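Local coordinates for catechol 2,3-dioxygenase (Pseudomonas sp. KL28, PDB 3HPY), which probably catalyses the iron-dependent extradiol cleavage of catechol by molecular oxygen to 2-hydroxy-6-oxohexa-2,4-dienoate, working as a homotetramer, at residues I23-Y26 with R27-G31; E80-D83 with A84-Q87; I162-V165 with Q166-F169; Q226-R229 with A230-M234; D287-A290 with Q291-Y295. All coordinates share one frame; numbering follows the deposited sequence.

Interaction 1. Residues I23-Y26 with R27-G31; sequences IHFY and RNVLG
Y26 meets L30 and F25 meets V29 at the C-terminal part of helix 19-29, an element of the N-terminal vicinal oxygen chelate (VOC) region that joins strand 9-16 to strand 33-37. The last stretch widens into a pi-type turn. The evidence is the carbonyl oxygen F25 O, which holds two N-H groups at once: V29 N at 2.8 Å, in the usual i+4 relation, and L30 N at 3.0 Å, one residue further on. The second bond is the straighter, at 158° against 140°. G31 then leaves helical geometry with a positive phi.

The Y26 side chain can be traced outward. Its CB leaves the backbone pointing away from R27-G31, though Y26 CB still lies 3.4 Å from R27 N, and CG stands beside the backbone N and anti to the carbonyl carbon (chi1 -77°). One face of the ring, over its centre, receives CD1 of F25. At the ring edge, near its plane, the L30 methyl CD2 comes to 3.5 Å from Y26 CD1 and 3.8 Å from Y26 CE1. The OH at the tip is held by two hydrogen bonds, to Y56 OH and D260 OD2, and the ring is packed by F25, L30 and Y56.

F25 lies against V29 in an off-centre CH-pi contact, with V29 CB 4.3 Å from the ring centroid. The branch V29 CG1, anti to the backbone N, approaches obliquely from the same side as CB and stops 3.7 Å from F25 CE2.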
loop_
_atom_site.group_PDB
_atom_site.type_symbol
_atom_site.label_atom_id
_atom_site.label_comp_id
_atom_site.label_asym_id
_atom_site.label_seq_id
_atom_site.Cartn_x
_atom_site.Cartn_y
_atom_site.Cartn_z
ATOM N N ILE C 23 -22.880 19.956 7.382
ATOM C CA ILE C 23 -22.215 19.673 8.655
ATOM C C ILE C 23 -21.953 18.171 8.772
ATOM O O ILE C 23 -20.827 17.739 9.027
ATOM C CB ILE C 23 -23.085 20.120 9.862
ATOM C CG1 ILE C 23 -23.217 21.647 9.879
ATOM C CG2 ILE C 23 -22.468 19.638 11.173
ATOM C CD1 ILE C 23 -24.004 22.186 11.072
ATOM N N HIS C 24 -23.012 17.390 8.583
ATOM C CA HIS C 24 -22.948 15.933 8.644
ATOM C C HIS C 24 -21.930 15.380 7.661
ATOM O O HIS C 24 -21.089 14.553 8.018
ATOM C CB HIS C 24 -24.322 15.340 8.317
ATOM C CG HIS C 24 -24.295 13.866 8.057
ATOM N ND1 HIS C 24 -24.209 12.932 9.067
ATOM C CD2 HIS C 24 -24.303 13.166 6.895
ATOM C CE1 HIS C 24 -24.167 11.721 8.540
ATOM N NE2 HIS C 24 -24.222 11.835 7.224
ATOM N N PHE C 25 -22.014 15.840 6.416
ATOM C CA PHE C 25 -21.107 15.361 5.389
ATOM C C PHE C 25 -19.631 15.610 5.703
ATOM O O PHE C 25 -18.842 14.669 5.788
ATOM C CB PHE C 25 -21.462 15.979 4.033
ATOM C CG PHE C 25 -20.500 15.618 2.938
ATOM C CD1 PHE C 25 -19.427 16.447 2.639
ATOM C CD2 PHE C 25 -20.647 14.429 2.230
ATOM C CE1 PHE C 25 -18.511 16.103 1.656
ATOM C CE2 PHE C 25 -19.732 14.072 1.240
ATOM C CZ PHE C 25 -18.665 14.908 0.954
ATOM N N TYR C 26 -19.261 16.872 5.882
ATOM C CA TYR C 26 -17.875 17.213 6.161
ATOM C C TYR C 26 -17.344 16.700 7.488
ATOM O O TYR C 26 -16.137 16.636 7.688
ATOM C CB TYR C 26 -17.679 18.732 6.081
ATOM C CG TYR C 26 -17.614 19.248 4.661
ATOM C CD1 TYR C 26 -16.540 18.918 3.829
ATOM C CD2 TYR C 26 -18.636 20.035 4.136
ATOM C CE1 TYR C 26 -16.486 19.359 2.507
ATOM C CE2 TYR C 26 -18.592 20.486 2.810
ATOM C CZ TYR C 26 -17.513 20.142 2.005
ATOM O OH TYR C 26 -17.445 20.591 0.703
ATOM N N ARG C 27 -18.227 16.318 8.397
ATOM C CA ARG C 27 -17.753 15.837 9.681
ATOM C C ARG C 27 -17.740 14.314 9.797
ATOM O O ARG C 27 -16.774 13.729 10.294
ATOM C CB ARG C 27 -18.597 16.426 10.813
ATOM C CG ARG C 27 -17.792 16.666 12.072
ATOM C CD ARG C 27 -18.517 16.214 13.319
ATOM N NE ARG C 27 -19.707 17.012 13.594
ATOM C CZ ARG C 27 -20.389 16.948 14.731
ATOM N NH1 ARG C 27 -19.993 16.124 15.693
ATOM N NH2 ARG C 27 -21.462 17.709 14.909
ATOM N N ASN C 28 -18.808 13.681 9.320
ATOM C CA ASN C 28 -18.953 12.234 9.398
ATOM C C ASN C 28 -18.508 11.479 8.150
ATOM O O ASN C 28 -18.209 10.286 8.216
ATOM C CB ASN C 28 -20.407 11.902 9.720
ATOM C CG ASN C 28 -20.845 12.489 11.039
ATOM O OD1 ASN C 28 -22.021 12.785 11.240
ATOM N ND2 ASN C 28 -19.896 12.656 11.956
ATOM N N VAL C 29 -18.473 12.167 7.017
ATOM C CA VAL C 29 -18.043 11.544 5.777
ATOM C C VAL C 29 -16.601 11.912 5.444
ATOM O O VAL C 29 -15.742 11.038 5.376
ATOM C CB VAL C 29 -18.923 11.954 4.588
ATOM C CG1 VAL C 29 -18.417 11.274 3.315
ATOM C CG2 VAL C 29 -20.371 11.580 4.861
ATOM N N LEU C 30 -16.331 13.198 5.227
ATOM C CA LEU C 30 -14.965 13.613 4.904
ATOM C C LEU C 30 -14.067 13.475 6.124
ATOM O O LEU C 30 -12.852 13.414 6.002
ATOM C CB LEU C 30 -14.926 15.060 4.400
ATOM C CG LEU C 30 -13.543 15.532 3.923
ATOM C CD1 LEU C 30 -13.016 14.588 2.855
ATOM C CD2 LEU C 30 -13.639 16.950 3.383
ATOM N N GLY C 31 -14.669 13.437 7.308
ATOM C CA GLY C 31 -13.879 13.282 8.515
ATOM C C GLY C 31 -13.157 14.509 9.040
ATOM O O GLY C 31 -12.100 14.378 9.660
#

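Interaction 2. Residues E80-D83 with A84-Q87; sequences EKLD and ADLQ
K81 and D85 form the charged pair of this helical turn, K81 NZ lying 3.1 Å from D85 OD2 in a salt bridge. The ammonium reaches OD2 from its syn side but sits 31° out of the carboxylate plane. A bend in the lysine chain at chi2 (-87°) folds it back over the aspartate, which also puts K81 CD only 3.0 Å from D85 OD2. That oxygen faces K81 O at 2.8 Å, a meeting of two acceptors whose cost the nearby ammonium would be expected to offset.

On another side of the turn, L86 leans its branch point over the backbone, with CG 3.3 Å from L82 O. Beneath these side chains run regular i+4 bonds of helix 76-89, the straightest being A84 N to E80 O (168°). D83 O takes Q87 N at 3.1 Å, in the carbonyl plane, and a weak second bond from L86 N. The helix belongs to the VOC region and links strand 65-73 to strand 93-96.

Further out, strand 93-96 anchors E80 and D83. D83 OD1 makes a salt bridge to R95 NH1 and D83 OD2 a hydrogen bond to T93 OG1, and the same arginine is held through NH2 by E80 OE1. L86 packs over F110 of strand 107-111 and against L91 and V172.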
loop_
_atom_site.group_PDB
_atom_site.type_symbol
_atom_site.label_atom_id
_atom_site.label_comp_id
_atom_site.label_asym_id
_atom_site.label_seq_id
_atom_site.Cartn_x
_atom_site.Cartn_y
_atom_site.Cartn_z
ATOM N N GLU C 80 2.086 42.588 7.025
ATOM C CA GLU C 80 2.142 44.008 6.677
ATOM C C GLU C 80 2.961 44.174 5.404
ATOM O O GLU C 80 2.572 44.880 4.475
ATOM C CB GLU C 80 2.799 44.808 7.803
ATOM C CG GLU C 80 2.114 44.689 9.155
ATOM C CD GLU C 80 0.662 45.120 9.112
ATOM O OE1 GLU C 80 0.305 45.907 8.206
ATOM O OE2 GLU C 80 -0.117 44.684 9.987
ATOM N N LYS C 81 4.106 43.508 5.382
ATOM C CA LYS C 81 5.026 43.551 4.255
ATOM C C LYS C 81 4.317 43.195 2.940
ATOM O O LYS C 81 4.433 43.914 1.943
ATOM C CB LYS C 81 6.173 42.585 4.542
ATOM C CG LYS C 81 7.450 42.861 3.789
ATOM C CD LYS C 81 7.460 42.197 2.435
ATOM C CE LYS C 81 8.830 42.342 1.787
ATOM N NZ LYS C 81 8.872 41.713 0.436
ATOM N N LEU C 82 3.572 42.094 2.943
ATOM C CA LEU C 82 2.857 41.668 1.746
ATOM C C LEU C 82 1.696 42.595 1.378
ATOM O O LEU C 82 1.471 42.873 0.198
ATOM C CB LEU C 82 2.380 40.226 1.921
ATOM C CG LEU C 82 3.593 39.292 1.931
ATOM C CD1 LEU C 82 3.215 37.929 2.487
ATOM C CD2 LEU C 82 4.144 39.184 0.517
ATOM N N ASP C 83 0.961 43.075 2.375
ATOM C CA ASP C 83 -0.136 44.001 2.100
ATOM C C ASP C 83 0.465 45.167 1.302
ATOM O O ASP C 83 -0.059 45.544 0.257
ATOM C CB ASP C 83 -0.749 44.502 3.420
ATOM C CG ASP C 83 -1.988 45.383 3.215
ATOM O OD1 ASP C 83 -2.406 46.026 4.199
ATOM O OD2 ASP C 83 -2.546 45.432 2.097
ATOM N N ALA C 84 1.588 45.710 1.778
ATOM C CA ALA C 84 2.248 46.837 1.110
ATOM C C ALA C 84 2.690 46.534 -0.317
ATOM O O ALA C 84 2.555 47.377 -1.206
ATOM C CB ALA C 84 3.446 47.300 1.923
ATOM N N ASP C 85 3.226 45.337 -0.533
ATOM C CA ASP C 85 3.686 44.942 -1.860
ATOM C C ASP C 85 2.505 44.768 -2.808
ATOM O O ASP C 85 2.632 44.962 -4.014
ATOM C CB ASP C 85 4.482 43.637 -1.789
ATOM C CG ASP C 85 5.687 43.734 -0.864
ATOM O OD1 ASP C 85 6.358 44.789 -0.863
ATOM O OD2 ASP C 85 5.973 42.752 -0.143
ATOM N N LEU C 86 1.355 44.391 -2.258
ATOM C CA LEU C 86 0.161 44.212 -3.076
ATOM C C LEU C 86 -0.343 45.580 -3.530
ATOM O O LEU C 86 -0.779 45.749 -4.671
ATOM C CB LEU C 86 -0.929 43.484 -2.285
ATOM C CG LEU C 86 -0.720 41.980 -2.072
ATOM C CD1 LEU C 86 -1.676 41.478 -1.003
ATOM C CD2 LEU C 86 -0.924 41.235 -3.386
ATOM N N GLN C 87 -0.276 46.562 -2.641
ATOM C CA GLN C 87 -0.735 47.896 -3.003
ATOM C C GLN C 87 0.253 48.563 -3.953
ATOM O O GLN C 87 -0.155 49.214 -4.908
ATOM C CB GLN C 87 -0.926 48.755 -1.759
ATOM C CG GLN C 87 -1.824 48.137 -0.725
ATOM C CD GLN C 87 -2.112 49.090 0.396
ATOM O OE1 GLN C 87 -2.119 48.710 1.566
ATOM N NE2 GLN C 87 -2.363 50.346 0.048
#

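Interaction 3. Residues I162-V165 with Q166-F169; sequences IAEV and QKIF
I162 O receives Q166 N at 2.8 Å in the shortest backbone bond across this turn, and V165 O receives F169 N at 3.1 Å with the N-H nearly straight (165°). The corresponding bonds from A163 O and E164 O complete an unbroken alpha-helical run.

K167 adds a weaker electrostatic element. Its chain is bent at chi3 and chi4 and curls back alongside E164, with NZ 3.3 Å from E164 CA and 3.7 Å from E164 CG. The charges themselves do not touch: E164 OE2 stays 4.9 Å from K167 NZ, which is hydrogen-bonded to Y89 OH instead.

These residues open helix 162-171, which follows strand 151-159 in the Glyoxalase/dioxygenase-type region; that strand carries the iron ligand H154. The buried side of the helix is apolar. V165 and F169 lie side by side and point the same way, with the methyl V165 CG1 3.6 Å from F169 CD1. The same ring turns its edge to the backbone: V165 O lies at that edge, in the ring plane, 3.2 Å from F169 CD1. Beyond the turn, the F169 ring meets F175 edge-to-face and also touches F205 of strand 203-207.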
loop_
_atom_site.group_PDB
_atom_site.type_symbol
_atom_site.label_atom_id
_atom_site.label_comp_id
_atom_site.label_asym_id
_atom_site.label_seq_id
_atom_site.Cartn_x
_atom_site.Cartn_y
_atom_site.Cartn_z
ATOM N N ILE C 162 -5.315 34.212 -16.525
ATOM C CA ILE C 162 -4.455 33.390 -15.678
ATOM C C ILE C 162 -3.046 33.978 -15.631
ATOM O O ILE C 162 -2.369 33.915 -14.603
ATOM C CB ILE C 162 -4.381 31.935 -16.213
ATOM C CG1 ILE C 162 -5.785 31.328 -16.270
ATOM C CG2 ILE C 162 -3.494 31.095 -15.328
ATOM C CD1 ILE C 162 -6.539 31.372 -14.951
ATOM N N ALA C 163 -2.612 34.549 -16.752
ATOM C CA ALA C 163 -1.286 35.156 -16.836
ATOM C C ALA C 163 -1.115 36.210 -15.751
ATOM O O ALA C 163 -0.138 36.186 -15.007
ATOM C CB ALA C 163 -1.075 35.778 -18.205
ATOM N N GLU C 164 -2.066 37.134 -15.662
ATOM C CA GLU C 164 -1.990 38.177 -14.648
ATOM C C GLU C 164 -1.988 37.568 -13.250
ATOM O O GLU C 164 -1.239 38.026 -12.377
ATOM C CB GLU C 164 -3.155 39.161 -14.784
ATOM C CG GLU C 164 -3.097 40.061 -16.019
ATOM C CD GLU C 164 -4.198 41.119 -16.017
ATOM O OE1 GLU C 164 -4.463 41.716 -17.084
ATOM O OE2 GLU C 164 -4.796 41.357 -14.942
ATOM N N VAL C 165 -2.817 36.542 -13.028
ATOM C CA VAL C 165 -2.860 35.893 -11.713
ATOM C C VAL C 165 -1.486 35.323 -11.386
ATOM O O VAL C 165 -0.998 35.458 -10.264
ATOM C CB VAL C 165 -3.888 34.739 -11.650
ATOM C CG1 VAL C 165 -3.748 33.983 -10.323
ATOM C CG2 VAL C 165 -5.295 35.288 -11.768
ATOM N N GLN C 166 -0.866 34.687 -12.374
ATOM C CA GLN C 166 0.452 34.114 -12.183
ATOM C C GLN C 166 1.445 35.191 -11.729
ATOM O O GLN C 166 2.148 35.011 -10.729
ATOM C CB GLN C 166 0.927 33.447 -13.479
ATOM C CG GLN C 166 2.393 33.034 -13.463
ATOM C CD GLN C 166 2.765 32.080 -14.586
ATOM O OE1 GLN C 166 2.192 32.124 -15.678
ATOM N NE2 GLN C 166 3.747 31.222 -14.326
ATOM N N LYS C 167 1.482 36.310 -12.451
ATOM C CA LYS C 167 2.390 37.407 -12.131
ATOM C C LYS C 167 2.297 37.822 -10.672
ATOM O O LYS C 167 3.313 37.983 -9.998
ATOM C CB LYS C 167 2.099 38.632 -13.011
ATOM C CG LYS C 167 2.301 38.415 -14.500
ATOM C CD LYS C 167 2.190 39.731 -15.299
ATOM C CE LYS C 167 0.739 40.197 -15.521
ATOM N NZ LYS C 167 0.072 40.768 -14.305
ATOM N N ILE C 168 1.078 38.005 -10.181
ATOM C CA ILE C 168 0.893 38.415 -8.796
ATOM C C ILE C 168 1.439 37.350 -7.856
ATOM O O ILE C 168 2.116 37.663 -6.869
ATOM C CB ILE C 168 -0.588 38.640 -8.476
ATOM C CG1 ILE C 168 -1.165 39.696 -9.416
ATOM C CG2 ILE C 168 -0.747 39.077 -7.029
ATOM C CD1 ILE C 168 -2.661 39.798 -9.356
ATOM N N PHE C 169 1.139 36.089 -8.153
ATOM C CA PHE C 169 1.631 35.011 -7.311
ATOM C C PHE C 169 3.143 34.847 -7.338
ATOM O O PHE C 169 3.758 34.708 -6.279
ATOM C CB PHE C 169 0.960 33.680 -7.670
ATOM C CG PHE C 169 -0.356 33.478 -6.984
ATOM C CD1 PHE C 169 -1.527 34.005 -7.519
ATOM C CD2 PHE C 169 -0.413 32.828 -5.755
ATOM C CE1 PHE C 169 -2.738 33.892 -6.834
ATOM C CE2 PHE C 169 -1.618 32.709 -5.058
ATOM C CZ PHE C 169 -2.784 33.242 -5.597
#

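Interaction 4. Residues Q226-R229 with A230-M234; sequences QVLR and AGDIM
Between Q226-R229 and A230-M234 the backbone makes four successive i+4 bonds, from A230 N to Q226 O through to I233 N to R229 O (2.8 Å, 167°), as expected of regular alpha-helix.

I233 lies over one face of the R229 guanidinium: its CD1 is 3.2 Å above that plane, offset toward the rim, and 3.2 Å from NH1. The arginine chain runs extended from CG to NE, then turns at chi4 (-63°), which presents the flat group to the isoleucine. I233 is packed tightly below as well, CG1 being 3.0 Å from R229 O. The polar atoms of the buried guanidinium are engaged elsewhere: NE in a salt bridge to E144 of the second subunit, NH1 on G146 O.

L228 crosses D232, its CG 3.9 Å from D232 OD2. That carboxylate oxygen is held from two other chains, by W139 NE1 of the second subunit and R247 NH2 of the third, so this helix face is a meeting place of three subunits.

The other face of helix 224-236 rests on the sheet behind it. V227 packs on M270 and I256, and A230 on T268, joining the helix to strands 254-259 and 265-270.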
loop_
_atom_site.group_PDB
_atom_site.type_symbol
_atom_site.label_atom_id
_atom_site.label_comp_id
_atom_site.label_asym_id
_atom_site.label_seq_id
_atom_site.Cartn_x
_atom_site.Cartn_y
_atom_site.Cartn_z
ATOM N N GLN C 226 -5.145 4.627 1.274
ATOM C CA GLN C 226 -6.111 5.526 1.901
ATOM C C GLN C 226 -7.030 6.118 0.832
ATOM O O GLN C 226 -8.164 6.494 1.119
ATOM C CB GLN C 226 -5.411 6.634 2.681
ATOM C CG GLN C 226 -4.876 6.186 4.028
ATOM C CD GLN C 226 -5.921 5.488 4.867
ATOM O OE1 GLN C 226 -5.840 4.279 5.100
ATOM N NE2 GLN C 226 -6.913 6.237 5.323
ATOM N N VAL C 227 -6.551 6.178 -0.412
ATOM C CA VAL C 227 -7.370 6.718 -1.495
ATOM C C VAL C 227 -8.502 5.741 -1.805
ATOM O O VAL C 227 -9.639 6.145 -2.064
ATOM C CB VAL C 227 -6.530 6.967 -2.767
ATOM C CG1 VAL C 227 -7.420 7.464 -3.900
ATOM C CG2 VAL C 227 -5.459 8.025 -2.477
ATOM N N LEU C 228 -8.182 4.455 -1.778
ATOM C CA LEU C 228 -9.174 3.415 -2.026
ATOM C C LEU C 228 -10.258 3.508 -0.961
ATOM O O LEU C 228 -11.443 3.559 -1.265
ATOM C CB LEU C 228 -8.515 2.047 -1.958
ATOM C CG LEU C 228 -9.481 0.860 -1.934
ATOM C CD1 LEU C 228 -10.376 0.924 -3.163
ATOM C CD2 LEU C 228 -8.685 -0.451 -1.894
ATOM N N ARG C 229 -9.831 3.541 0.293
ATOM C CA ARG C 229 -10.749 3.632 1.414
ATOM C C ARG C 229 -11.661 4.859 1.297
ATOM O O ARG C 229 -12.834 4.797 1.670
ATOM C CB ARG C 229 -9.913 3.660 2.686
ATOM C CG ARG C 229 -10.575 4.192 3.924
ATOM C CD ARG C 229 -9.668 3.872 5.089
ATOM N NE ARG C 229 -10.347 4.060 6.358
ATOM C CZ ARG C 229 -10.816 5.221 6.798
ATOM N NH1 ARG C 229 -10.686 6.329 6.067
ATOM N NH2 ARG C 229 -11.413 5.278 7.982
ATOM N N ALA C 230 -11.111 5.970 0.793
ATOM C CA ALA C 230 -11.897 7.193 0.603
ATOM C C ALA C 230 -12.998 6.830 -0.382
ATOM O O ALA C 230 -14.161 7.173 -0.181
ATOM C CB ALA C 230 -11.028 8.314 0.026
ATOM N N GLY C 231 -12.611 6.128 -1.443
ATOM C CA GLY C 231 -13.568 5.708 -2.449
ATOM C C GLY C 231 -14.666 4.846 -1.853
ATOM O O GLY C 231 -15.854 5.074 -2.125
ATOM N N ASP C 232 -14.288 3.860 -1.036
ATOM C CA ASP C 232 -15.284 2.987 -0.407
ATOM C C ASP C 232 -16.220 3.811 0.457
ATOM O O ASP C 232 -17.436 3.632 0.410
ATOM C CB ASP C 232 -14.636 1.929 0.490
ATOM C CG ASP C 232 -13.692 1.029 -0.255
ATOM O OD1 ASP C 232 -13.966 0.724 -1.432
ATOM O OD2 ASP C 232 -12.682 0.610 0.346
ATOM N N ILE C 233 -15.648 4.701 1.260
ATOM C CA ILE C 233 -16.459 5.542 2.130
ATOM C C ILE C 233 -17.415 6.398 1.298
ATOM O O ILE C 233 -18.580 6.572 1.663
ATOM C CB ILE C 233 -15.569 6.413 3.030
ATOM C CG1 ILE C 233 -14.708 5.498 3.912
ATOM C CG2 ILE C 233 -16.433 7.307 3.924
ATOM C CD1 ILE C 233 -13.626 6.216 4.708
ATOM N N MET C 234 -16.945 6.906 0.167
ATOM C CA MET C 234 -17.811 7.710 -0.684
ATOM C C MET C 234 -19.032 6.902 -1.135
ATOM O O MET C 234 -20.157 7.407 -1.117
ATOM C CB MET C 234 -17.038 8.210 -1.905
ATOM C CG MET C 234 -16.028 9.291 -1.577
ATOM S SD MET C 234 -15.037 9.733 -2.981
ATOM C CE MET C 234 -13.924 10.880 -2.198
#

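Interaction 5. Residues D287-A290 with Q291-Y295; sequences DNFA and QGLDY
N288 and Q291 bring two side-chain amides together with their planes 74° apart, so they cross rather than stack. Q291 NE2 donates to N288 OD1 at 2.8 Å, but the N-H is bent to 130°, which makes the bond weak although short. N288 OD1 also lies 3.3 Å from Q291 CB. The extended glutamine chain carries its amide outward, where OE1 makes a further weak bond to S235 OG of the third subunit. Among the aromatic groups, the F289 ring is met obliquely by L293 CD2, 3.7 Å from F289 CZ.

This is the start and finish of the short helix 289-293. N288 occupies the N-cap position, yet its side chain makes no capping bond and is turned to Q291 instead, with CG anti to the backbone N (chi1 -159°). In the first turn Q291 N and G292 N reach N288 O through weak bonds. Later pairs are firmer, with L293 N 2.9 Å from F289 O and D294 N 2.8 Å from A290 O. D294 then departs from helical geometry, and its OD1 is held by T246 OG1 and Q297 N.

G292 shares backbone hydrogen bonds with G249 and V250, and V250 lines the 4-methylcatechol pocket. The L293 side chain is about 5 Å from the bound ligand. The amides border two neighbouring subunits, Q291 the third and N288 the fourth, while the F289-L293 pair is apolar and places a hydrocarbon side chain, that of L293, near the bound 4-methylcatechol, probably just outside the first shell of the pocket.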
loop_
_atom_site.group_PDB
_atom_site.type_symbol
_atom_site.label_atom_id
_atom_site.label_comp_id
_atom_site.label_asym_id
_atom_site.label_seq_id
_atom_site.Cartn_x
_atom_site.Cartn_y
_atom_site.Cartn_z
ATOM N N ASP C 287 -2.832 18.956 -26.570
ATOM C CA ASP C 287 -3.376 17.742 -27.159
ATOM C C ASP C 287 -3.237 16.552 -26.222
ATOM O O ASP C 287 -4.082 15.655 -26.213
ATOM C CB ASP C 287 -2.690 17.454 -28.503
ATOM C CG ASP C 287 -1.361 16.740 -28.351
ATOM O OD1 ASP C 287 -1.369 15.515 -28.099
ATOM O OD2 ASP C 287 -0.309 17.400 -28.484
ATOM N N ASN C 288 -2.187 16.563 -25.408
ATOM C CA ASN C 288 -1.935 15.469 -24.476
ATOM C C ASN C 288 -2.479 15.735 -23.075
ATOM O O ASN C 288 -2.115 15.063 -22.115
ATOM C CB ASN C 288 -0.431 15.209 -24.403
ATOM C CG ASN C 288 -0.105 13.825 -23.893
ATOM O OD1 ASN C 288 0.168 13.630 -22.709
ATOM N ND2 ASN C 288 -0.141 12.846 -24.792
ATOM N N PHE C 289 -3.381 16.690 -22.953
ATOM C CA PHE C 289 -3.898 17.023 -21.646
ATOM C C PHE C 289 -4.779 15.913 -20.962
ATOM O O PHE C 289 -4.889 15.897 -19.731
ATOM C CB PHE C 289 -4.535 18.419 -21.790
ATOM C CG PHE C 289 -5.202 18.946 -20.565
ATOM C CD1 PHE C 289 -4.492 19.247 -19.377
ATOM C CD2 PHE C 289 -6.586 19.078 -20.574
ATOM C CE1 PHE C 289 -5.180 19.704 -18.210
ATOM C CE2 PHE C 289 -7.289 19.525 -19.444
ATOM C CZ PHE C 289 -6.592 19.826 -18.243
ATOM N N ALA C 290 -5.332 14.961 -21.736
ATOM C CA ALA C 290 -6.133 13.826 -21.192
ATOM C C ALA C 290 -5.252 12.953 -20.277
ATOM O O ALA C 290 -5.702 12.443 -19.246
ATOM C CB ALA C 290 -6.687 12.951 -22.340
ATOM N N GLN C 291 -4.001 12.777 -20.695
ATOM C CA GLN C 291 -3.013 12.003 -19.951
ATOM C C GLN C 291 -2.567 12.762 -18.704
ATOM O O GLN C 291 -2.236 12.158 -17.683
ATOM C CB GLN C 291 -1.774 11.724 -20.800
ATOM C CG GLN C 291 -0.996 10.555 -20.221
ATOM C CD GLN C 291 0.329 10.264 -20.896
ATOM O OE1 GLN C 291 0.737 9.104 -20.987
ATOM N NE2 GLN C 291 1.021 11.306 -21.346
ATOM N N GLY C 292 -2.531 14.090 -18.814
ATOM C CA GLY C 292 -2.131 14.939 -17.701
ATOM C C GLY C 292 -3.199 14.994 -16.623
ATOM O O GLY C 292 -2.909 15.193 -15.440
ATOM N N LEU C 293 -4.442 14.826 -17.068
ATOM C CA LEU C 293 -5.641 14.804 -16.236
ATOM C C LEU C 293 -5.688 13.362 -15.658
ATOM O O LEU C 293 -5.508 13.182 -14.453
ATOM C CB LEU C 293 -6.852 15.121 -17.137
ATOM C CG LEU C 293 -8.203 15.682 -16.687
ATOM C CD1 LEU C 293 -8.789 14.749 -15.660
ATOM C CD2 LEU C 293 -8.066 17.106 -16.135
ATOM N N ASP C 294 -5.917 12.348 -16.503
ATOM C CA ASP C 294 -5.909 10.942 -16.049
ATOM C C ASP C 294 -4.665 10.379 -16.660
ATOM O O ASP C 294 -4.453 10.470 -17.865
ATOM C CB ASP C 294 -7.081 10.096 -16.591
ATOM C CG ASP C 294 -7.434 8.881 -15.683
ATOM O OD1 ASP C 294 -6.583 8.004 -15.387
ATOM O OD2 ASP C 294 -8.610 8.810 -15.276
ATOM N N TYR C 295 -3.823 9.793 -15.842
ATOM C CA TYR C 295 -2.662 9.228 -16.434
ATOM C C TYR C 295 -2.905 7.774 -16.881
ATOM O O TYR C 295 -2.778 7.484 -18.071
ATOM C CB TYR C 295 -1.491 9.337 -15.493
ATOM C CG TYR C 295 -0.257 8.895 -16.185
ATOM C CD1 TYR C 295 0.331 9.677 -17.182
ATOM C CD2 TYR C 295 0.315 7.686 -15.860
ATOM C CE1 TYR C 295 1.475 9.250 -17.832
ATOM C CE2 TYR C 295 1.449 7.245 -16.496
ATOM C CZ TYR C 295 2.033 8.027 -17.472
ATOM O OH TYR C 295 3.207 7.601 -18.030
#

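How the interactions relate
From the N terminus the five contacts follow in series, each within one continuous run of chain, so they close only helical turns; none nests in or crosses another. Interactions 1 and 2 lie in the VOC range, 37 Å apart between centres, and interactions 3 and 4 in the following Glyoxalase-type range, 35 Å apart. The ranges meet helix to helix at two places: V29 O is 4.1 Å from I233 CG2, joining interactions 1 and 4, and L86 CD2 is 4.2 Å from I168 CG2, joining interactions 2 and 3. Interaction 5, near the C terminus, touches none of the others but, like interaction 4, reaches the third subunit.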